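Putative exotoxin (superantigen) (Streptococcus pyogenes, PDB 1TY0) probably acts as a secreted superantigen toxin, using one common surface both to bind T-cell receptors and to form dimers. Local coordinates at residues P93-N98 with D125-T130; S102-N107 with I196-F201; L12-A17 with Y175-S180. All coordinates share one frame; numbering follows the deposited sequence.

Contact 1 of 3, residues P93-N98 with D125-T130; sequences PSVNSN and DKPIFT
Val95 meets both Pro127 and Ile128. With CG1 anti to the carbonyl carbon (chi1 -61°), its CG2 lies 3.7 Å from Pro127 CG and 4.2 Å from Ile128 CD1, and CG1 lies 4.1 Å from Ile128 CD1. The isoleucine is extended along CG1 to CD1, which carries its end to both valine methyls, while its other branch, CG2, packs 4.1 Å from Pro93 CD, the two side chains crossing at about a right angle. Asn98 passes Pro127 and Lys126 CB at a slant, its OD1 4.0 Å from Pro127 CD. Its ND2 donates an almost straight bond to Ser94 OG (2.9 Å, 174°), with the oxygen in the amide plane, and OD1 is held by Asn71 of strand 69-74. No direct hydrogen bond joins the two segments; instead one water donates to Pro93 O at 2.9 Å and to Ile128 O at 2.6 Å. Lys126 turns its amine away to a salt bridge with Glu133. The linker after OB-fold strand 84-93 thus meets the start of strand 128-130, which pairs with 195-197, through apolar contacts and a water bridge, while Asn98 is positioned by Ser94 and Asn71 rather than by the residues it packs against.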
loop_
_atom_site.group_PDB
_atom_site.type_symbol
_atom_site.label_atom_id
_atom_site.label_comp_id
_atom_site.label_asym_id
_atom_site.label_seq_id
_atom_site.Cartn_x
_atom_site.Cartn_y
_atom_site.Cartn_z
ATOM N N PRO A 93 13.202 17.260 7.305
ATOM C CA PRO A 93 13.130 17.900 8.617
ATOM C C PRO A 93 11.708 18.398 8.844
ATOM O O PRO A 93 11.088 18.938 7.926
ATOM C CB PRO A 93 14.112 19.066 8.489
ATOM C CG PRO A 93 15.076 18.604 7.444
ATOM C CD PRO A 93 14.177 17.939 6.436
ATOM N N SER A 94 11.181 18.191 10.045
ATOM C CA SER A 94 9.846 18.679 10.379
ATOM C C SER A 94 10.124 20.024 11.038
ATOM O O SER A 94 10.658 20.070 12.144
ATOM C CB SER A 94 9.156 17.744 11.373
ATOM O OG SER A 94 7.852 18.210 11.677
ATOM N N VAL A 95 9.773 21.115 10.362
ATOM C CA VAL A 95 10.055 22.445 10.899
ATOM C C VAL A 95 8.858 23.276 11.354
ATOM O O VAL A 95 9.027 24.402 11.824
ATOM C CB VAL A 95 10.870 23.274 9.883
ATOM C CG1 VAL A 95 12.192 22.581 9.602
ATOM C CG2 VAL A 95 10.080 23.446 8.590
ATOM N N ASN A 96 7.654 22.735 11.213
ATOM C CA ASN A 96 6.467 23.457 11.650
ATOM C C ASN A 96 5.256 22.548 11.776
ATOM O O ASN A 96 5.400 21.331 11.900
ATOM C CB ASN A 96 6.169 24.641 10.714
ATOM C CG ASN A 96 5.869 24.218 9.284
ATOM O OD1 ASN A 96 5.685 25.067 8.408
ATOM N ND2 ASN A 96 5.815 22.914 9.040
ATOM N N SER A 97 4.067 23.141 11.753
ATOM C CA SER A 97 2.825 22.387 11.891
ATOM C C SER A 97 2.535 21.464 10.712
ATOM O O SER A 97 1.550 20.722 10.728
ATOM C CB SER A 97 1.650 23.349 12.092
ATOM O OG SER A 97 1.547 24.258 11.010
ATOM N N ASN A 98 3.391 21.510 9.696
ATOM C CA ASN A 98 3.226 20.674 8.513
ATOM C C ASN A 98 1.802 20.767 7.976
ATOM O O ASN A 98 1.131 19.753 7.779
ATOM C CB ASN A 98 3.562 19.217 8.851
ATOM C CG ASN A 98 5.001 19.044 9.301
ATOM O OD1 ASN A 98 5.935 19.385 8.573
ATOM N ND2 ASN A 98 5.187 18.512 10.508
ATOM N N ASP A 125 1.478 19.080 1.883
ATOM C CA ASP A 125 1.295 19.962 3.037
ATOM C C ASP A 125 2.554 20.344 3.813
ATOM O O ASP A 125 2.512 21.231 4.668
ATOM C CB ASP A 125 0.279 19.337 3.995
ATOM C CG ASP A 125 -1.134 19.350 3.436
ATOM O OD1 ASP A 125 -1.366 20.019 2.406
ATOM O OD2 ASP A 125 -2.016 18.697 4.031
ATOM N N LYS A 126 3.671 19.684 3.534
ATOM C CA LYS A 126 4.905 20.013 4.238
ATOM C C LYS A 126 5.705 21.068 3.474
ATOM O O LYS A 126 5.712 21.086 2.242
ATOM C CB LYS A 126 5.742 18.743 4.477
ATOM C CG LYS A 126 5.904 17.841 3.268
ATOM C CD LYS A 126 6.776 16.616 3.582
ATOM C CE LYS A 126 6.060 15.603 4.470
ATOM N NZ LYS A 126 4.855 15.009 3.816
ATOM N N PRO A 127 6.376 21.979 4.203
ATOM C CA PRO A 127 7.186 23.055 3.616
ATOM C C PRO A 127 8.472 22.569 2.954
ATOM O O PRO A 127 9.043 23.253 2.103
ATOM C CB PRO A 127 7.445 23.973 4.809
ATOM C CG PRO A 127 7.523 23.008 5.950
ATOM C CD PRO A 127 6.346 22.096 5.673
ATOM N N ILE A 128 8.920 21.384 3.358
ATOM C CA ILE A 128 10.121 20.761 2.814
ATOM C C ILE A 128 9.669 19.347 2.472
ATOM O O ILE A 128 9.161 18.638 3.338
ATOM C CB ILE A 128 11.238 20.696 3.874
ATOM C CG1 ILE A 128 11.581 22.107 4.351
ATOM C CG2 ILE A 128 12.475 20.039 3.296
ATOM C CD1 ILE A 128 12.547 22.130 5.511
ATOM N N PHE A 129 9.835 18.939 1.220
ATOM C CA PHE A 129 9.385 17.609 0.811
ATOM C C PHE A 129 10.371 16.880 -0.090
ATOM O O PHE A 129 11.236 17.497 -0.723
ATOM C CB PHE A 129 8.023 17.724 0.110
ATOM C CG PHE A 129 8.053 18.540 -1.156
ATOM C CD1 PHE A 129 8.392 17.953 -2.366
ATOM C CD2 PHE A 129 7.766 19.905 -1.129
ATOM C CE1 PHE A 129 8.450 18.707 -3.545
ATOM C CE2 PHE A 129 7.822 20.668 -2.295
ATOM C CZ PHE A 129 8.165 20.068 -3.507
ATOM N N THR A 130 10.243 15.560 -0.149
ATOM C CA THR A 130 11.133 14.767 -0.991
ATOM C C THR A 130 10.568 14.657 -2.400
ATOM O O THR A 130 9.354 14.737 -2.610
ATOM C CB THR A 130 11.316 13.329 -0.449
ATOM O OG1 THR A 130 10.052 12.646 -0.456
ATOM C CG2 THR A 130 11.871 13.361 0.968
HETATM O O HOH W 1 9.234 18.148 5.900
#

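Contact 2 of 3, residues S102-N107 with I196-F201; sequences SKIVGN and INMKDF
Met198 and Phe201 reach across to Ile104, each taking a different branch of it. The methionine leaves its backbone with CG anti to N (chi1 -175°) and then bends at both following torsions, which brings CE to 4.0 Å from Ile104 CD1. The phenylalanine ring comes obliquely to the other branch, CE2 lying 4.0 Å from Ile104 CG2, and both side chains cross the isoleucine at about a right angle. This is the buried part of the contact: Ile104 and Met198 are enclosed, and Ile124 touches both. The Ser102 end is just as short in distance, OG lying 3.6 Å from Met198 CG, but it sets a hydroxyl against a methylene and is partly exposed. On the far side of the turn, Asn197 ND2 donates to Asp200 OD2 (3.2 Å, 161°), and Lys199 makes a weak salt bridge to the same carboxylate. No hydrogen bond spans the segments; the contact is mainly apolar and van der Waals. It lies where parallel neighbours 105-110 and 201-209 of the beta-grasp sheet begin. Phe201 comes about 5 Å from the side chain of His203, a zinc ligand of this protein, though no zinc is bound to this chain here, and the contact itself supplies no ligand.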
loop_
_atom_site.group_PDB
_atom_site.type_symbol
_atom_site.label_atom_id
_atom_site.label_comp_id
_atom_site.label_asym_id
_atom_site.label_seq_id
_atom_site.Cartn_x
_atom_site.Cartn_y
_atom_site.Cartn_z
ATOM N N SER A 102 0.164 25.526 -0.081
ATOM C CA SER A 102 0.768 26.159 -1.242
ATOM C C SER A 102 0.203 25.567 -2.526
ATOM O O SER A 102 -0.124 24.380 -2.591
ATOM C CB SER A 102 2.285 25.979 -1.210
ATOM O OG SER A 102 2.895 26.648 -2.300
ATOM N N LYS A 103 0.099 26.407 -3.548
ATOM C CA LYS A 103 -0.437 26.005 -4.839
ATOM C C LYS A 103 0.617 25.295 -5.684
ATOM O O LYS A 103 1.754 25.753 -5.783
ATOM C CB LYS A 103 -0.954 27.246 -5.570
ATOM C CG LYS A 103 -1.657 26.979 -6.888
ATOM C CD LYS A 103 -2.170 28.278 -7.495
ATOM C CE LYS A 103 -2.984 28.020 -8.753
ATOM N NZ LYS A 103 -3.497 29.281 -9.359
ATOM N N ILE A 104 0.238 24.168 -6.280
ATOM C CA ILE A 104 1.150 23.412 -7.132
ATOM C C ILE A 104 0.602 23.421 -8.555
ATOM O O ILE A 104 -0.450 22.847 -8.833
ATOM C CB ILE A 104 1.308 21.953 -6.643
ATOM C CG1 ILE A 104 1.907 21.946 -5.234
ATOM C CG2 ILE A 104 2.201 21.171 -7.605
ATOM C CD1 ILE A 104 2.044 20.562 -4.622
ATOM N N VAL A 105 1.323 24.084 -9.449
ATOM C CA VAL A 105 0.908 24.199 -10.838
ATOM C C VAL A 105 1.932 23.559 -11.760
ATOM O O VAL A 105 3.132 23.601 -11.495
ATOM C CB VAL A 105 0.738 25.684 -11.234
ATOM C CG1 VAL A 105 0.287 25.796 -12.683
ATOM C CG2 VAL A 105 -0.267 26.349 -10.311
ATOM N N GLY A 106 1.448 22.963 -12.844
ATOM C CA GLY A 106 2.346 22.328 -13.786
ATOM C C GLY A 106 1.785 22.278 -15.189
ATOM O O GLY A 106 0.602 22.548 -15.410
ATOM N N ASN A 107 2.646 21.930 -16.139
ATOM C CA ASN A 107 2.259 21.834 -17.539
ATOM C C ASN A 107 2.325 20.390 -17.996
ATOM O O ASN A 107 3.255 19.660 -17.650
ATOM C CB ASN A 107 3.197 22.665 -18.417
ATOM C CG ASN A 107 3.123 24.144 -18.113
ATOM O OD1 ASN A 107 2.069 24.764 -18.254
ATOM N ND2 ASN A 107 4.244 24.719 -17.693
ATOM N N ILE A 196 13.270 19.124 -1.706
ATOM C CA ILE A 196 12.982 20.453 -2.232
ATOM C C ILE A 196 12.209 21.268 -1.205
ATOM O O ILE A 196 11.330 20.742 -0.521
ATOM C CB ILE A 196 12.097 20.382 -3.495
ATOM C CG1 ILE A 196 12.810 19.607 -4.600
ATOM C CG2 ILE A 196 11.748 21.795 -3.965
ATOM C CD1 ILE A 196 11.955 19.403 -5.846
ATOM N N ASN A 197 12.539 22.552 -1.099
ATOM C CA ASN A 197 11.821 23.440 -0.192
ATOM C C ASN A 197 10.708 24.040 -1.045
ATOM O O ASN A 197 10.970 24.605 -2.106
ATOM C CB ASN A 197 12.729 24.558 0.330
ATOM C CG ASN A 197 13.913 24.033 1.114
ATOM O OD1 ASN A 197 13.758 23.243 2.044
ATOM N ND2 ASN A 197 15.108 24.480 0.748
ATOM N N MET A 198 9.465 23.910 -0.591
ATOM C CA MET A 198 8.331 24.419 -1.352
ATOM C C MET A 198 8.496 25.873 -1.790
ATOM O O MET A 198 7.998 26.268 -2.843
ATOM C CB MET A 198 7.041 24.269 -0.541
ATOM C CG MET A 198 5.781 24.660 -1.304
ATOM S SD MET A 198 5.518 23.687 -2.806
ATOM C CE MET A 198 4.675 22.250 -2.129
ATOM N N LYS A 199 9.198 26.667 -0.989
ATOM C CA LYS A 199 9.387 28.076 -1.323
ATOM C C LYS A 199 10.289 28.272 -2.537
ATOM O O LYS A 199 10.262 29.332 -3.168
ATOM C CB LYS A 199 9.952 28.841 -0.124
ATOM C CG LYS A 199 11.334 28.397 0.328
ATOM C CD LYS A 199 11.827 29.284 1.466
ATOM C CE LYS A 199 13.173 28.826 2.004
ATOM N NZ LYS A 199 14.222 28.773 0.949
ATOM N N ASP A 200 11.084 27.253 -2.856
ATOM C CA ASP A 200 11.988 27.303 -4.005
ATOM C C ASP A 200 11.339 26.656 -5.221
ATOM O O ASP A 200 11.870 26.721 -6.331
ATOM C CB ASP A 200 13.303 26.575 -3.704
ATOM C CG ASP A 200 14.075 27.205 -2.566
ATOM O OD1 ASP A 200 14.114 28.452 -2.490
ATOM O OD2 ASP A 200 14.654 26.453 -1.753
ATOM N N PHE A 201 10.191 26.027 -5.001
ATOM C CA PHE A 201 9.458 25.355 -6.069
ATOM C C PHE A 201 8.725 26.350 -6.963
ATOM O O PHE A 201 7.954 27.178 -6.478
ATOM C CB PHE A 201 8.451 24.378 -5.462
ATOM C CG PHE A 201 7.598 23.682 -6.476
ATOM C CD1 PHE A 201 8.127 22.679 -7.280
ATOM C CD2 PHE A 201 6.264 24.037 -6.635
ATOM C CE1 PHE A 201 7.335 22.035 -8.232
ATOM C CE2 PHE A 201 5.464 23.401 -7.584
ATOM C CZ PHE A 201 6.001 22.399 -8.383
#

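Contact 3 of 3, residues L12-A17 with Y175-S180; sequences LQLNYA and YDATSS
The loop 175-180 runs past one side of residues 12-17 of helix 5-18, closest at Gln13 and Ser179, whose CA atoms are 6.1 Å apart, and next at Leu14 and Ala177. Leu14 fills the bend of this loop. Its CG stands anti to the carbonyl carbon (chi1 -73°), and the two methyls part beyond it: CD1 comes to 3.5 Å from Tyr175 CA, whereas CD2 rests 3.8 Å from Ala177 CB. CD1 also reaches the Tyr175 ring obliquely, at 4.3 Å from CD2 of that tyrosine. Asp176, at the centre of an inverse gamma turn, brings OD1 to 3.9 Å from Leu14 CD2. Gln13 lies against the loop backbone rather than its side chains, its CG 3.4 Å from Thr178 O and 3.3 Å from Ser179 O. The same loop residues form an ST turn, Ser180 N donating to Thr178 OG1 (3.1 Å). The contact is therefore mainly apolar around Leu14, with the Asp176 carboxylate alongside, held in salt bridges by Arg139 and Lys189, and the serine-rich end is exposed. Ile186 of helix 183-187 packs on both Leu14 and Ala177, Arg139 of helix 131-146 touches Leu14 as well, and Tyr16 of the second subunit packs on Gln13, so helix 5-18 lies between the beta-grasp elements and the neighbouring chain.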
loop_
_atom_site.group_PDB
_atom_site.type_symbol
_atom_site.label_atom_id
_atom_site.label_comp_id
_atom_site.label_asym_id
_atom_site.label_seq_id
_atom_site.Cartn_x
_atom_site.Cartn_y
_atom_site.Cartn_z
ATOM N N LEU A 12 3.621 -2.518 -17.192
ATOM C CA LEU A 12 2.954 -3.384 -16.229
ATOM C C LEU A 12 3.698 -3.407 -14.896
ATOM O O LEU A 12 3.076 -3.354 -13.840
ATOM C CB LEU A 12 2.825 -4.799 -16.793
ATOM C CG LEU A 12 1.807 -4.913 -17.931
ATOM C CD1 LEU A 12 1.763 -6.341 -18.458
ATOM C CD2 LEU A 12 0.435 -4.497 -17.417
ATOM N N GLN A 13 5.027 -3.483 -14.944
ATOM C CA GLN A 13 5.819 -3.493 -13.716
ATOM C C GLN A 13 5.674 -2.169 -12.961
ATOM O O GLN A 13 5.639 -2.145 -11.734
ATOM C CB GLN A 13 7.303 -3.730 -14.024
ATOM C CG GLN A 13 7.630 -5.139 -14.484
ATOM C CD GLN A 13 7.204 -6.191 -13.479
ATOM O OE1 GLN A 13 7.770 -6.300 -12.392
ATOM N NE2 GLN A 13 6.194 -6.968 -13.838
ATOM N N LEU A 14 5.592 -1.068 -13.702
ATOM C CA LEU A 14 5.458 0.245 -13.089
ATOM C C LEU A 14 4.076 0.453 -12.491
ATOM O O LEU A 14 3.940 1.022 -11.404
ATOM C CB LEU A 14 5.754 1.335 -14.117
ATOM C CG LEU A 14 7.237 1.448 -14.468
ATOM C CD1 LEU A 14 7.436 2.256 -15.742
ATOM C CD2 LEU A 14 7.962 2.083 -13.292
ATOM N N ASN A 15 3.051 -0.016 -13.196
ATOM C CA ASN A 15 1.689 0.139 -12.714
ATOM C C ASN A 15 1.548 -0.592 -11.388
ATOM O O ASN A 15 0.968 -0.068 -10.438
ATOM C CB ASN A 15 0.692 -0.403 -13.740
ATOM C CG ASN A 15 -0.717 0.074 -13.473
ATOM O OD1 ASN A 15 -1.481 -0.577 -12.762
ATOM N ND2 ASN A 15 -1.060 1.235 -14.019
ATOM N N TYR A 16 2.100 -1.797 -11.317
ATOM C CA TYR A 16 2.038 -2.562 -10.083
ATOM C C TYR A 16 2.841 -1.907 -8.962
ATOM O O TYR A 16 2.362 -1.786 -7.837
ATOM C CB TYR A 16 2.574 -3.978 -10.283
ATOM C CG TYR A 16 3.012 -4.605 -8.978
ATOM C CD1 TYR A 16 2.095 -4.838 -7.952
ATOM C CD2 TYR A 16 4.352 -4.913 -8.745
ATOM C CE1 TYR A 16 2.504 -5.362 -6.727
ATOM C CE2 TYR A 16 4.770 -5.435 -7.525
ATOM C CZ TYR A 16 3.841 -5.657 -6.521
ATOM O OH TYR A 16 4.250 -6.169 -5.312
ATOM N N ALA A 17 4.069 -1.507 -9.271
ATOM C CA ALA A 17 4.942 -0.897 -8.275
ATOM C C ALA A 17 4.339 0.331 -7.606
ATOM O O ALA A 17 4.395 0.464 -6.384
ATOM C CB ALA A 17 6.288 -0.533 -8.909
ATOM N N TYR A 175 9.309 6.077 -17.095
ATOM C CA TYR A 175 9.223 4.683 -17.507
ATOM C C TYR A 175 10.531 3.994 -17.134
ATOM O O TYR A 175 11.127 3.274 -17.935
ATOM C CB TYR A 175 8.961 4.621 -19.015
ATOM C CG TYR A 175 7.574 5.115 -19.373
ATOM C CD1 TYR A 175 7.323 6.476 -19.575
ATOM C CD2 TYR A 175 6.498 4.236 -19.426
ATOM C CE1 TYR A 175 6.024 6.943 -19.812
ATOM C CE2 TYR A 175 5.201 4.689 -19.667
ATOM C CZ TYR A 175 4.969 6.039 -19.857
ATOM O OH TYR A 175 3.678 6.475 -20.075
ATOM N N ASP A 176 10.948 4.218 -15.891
ATOM C CA ASP A 176 12.194 3.673 -15.366
ATOM C C ASP A 176 12.120 2.269 -14.769
ATOM O O ASP A 176 12.232 2.092 -13.552
ATOM C CB ASP A 176 12.783 4.653 -14.342
ATOM C CG ASP A 176 11.832 4.957 -13.191
ATOM O OD1 ASP A 176 10.603 4.994 -13.410
ATOM O OD2 ASP A 176 12.325 5.178 -12.063
ATOM N N ALA A 177 11.946 1.270 -15.630
ATOM C CA ALA A 177 11.896 -0.115 -15.180
ATOM C C ALA A 177 12.066 -1.080 -16.343
ATOM O O ALA A 177 11.981 -0.685 -17.506
ATOM C CB ALA A 177 10.570 -0.400 -14.476
ATOM N N THR A 178 12.331 -2.341 -16.011
ATOM C CA THR A 178 12.444 -3.400 -17.005
ATOM C C THR A 178 11.284 -4.322 -16.643
ATOM O O THR A 178 10.632 -4.125 -15.618
ATOM C CB THR A 178 13.763 -4.203 -16.889
ATOM O OG1 THR A 178 13.733 -5.009 -15.705
ATOM C CG2 THR A 178 14.956 -3.266 -16.827
ATOM N N SER A 179 11.024 -5.325 -17.469
ATOM C CA SER A 179 9.929 -6.244 -17.202
ATOM C C SER A 179 10.176 -7.105 -15.966
ATOM O O SER A 179 9.277 -7.812 -15.512
ATOM C CB SER A 179 9.700 -7.146 -18.417
ATOM O OG SER A 179 10.844 -7.944 -18.673
ATOM N N SER A 180 11.390 -7.036 -15.421
ATOM C CA SER A 180 11.772 -7.822 -14.248
ATOM C C SER A 180 11.902 -7.012 -12.957
ATOM O O SER A 180 12.069 -7.581 -11.881
ATOM C CB SER A 180 13.115 -8.522 -14.502
ATOM O OG SER A 180 13.033 -9.472 -15.551
#

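How the contacts relate
Contacts 1 and 3 bring the interdomain linker and the N-terminal helix against the beta-grasp domain, whereas contact 2 is internal to that domain. Contacts 1 and 2 are neighbours, their centres about 13 Å apart, and share the small antiparallel sheet of strands 128-130 and 195-197; their segments alternate along the chain. Contact 3 lies across the chain's centre, its own centre about 30 Å from that of contact 1 and about 27 Å from that of contact 2. Both segments of contact 1 fall between its two, but it interleaves with contact 2, since 196-201 follows 175-180. Linker and helix thus meet the beta-grasp domain at separate places.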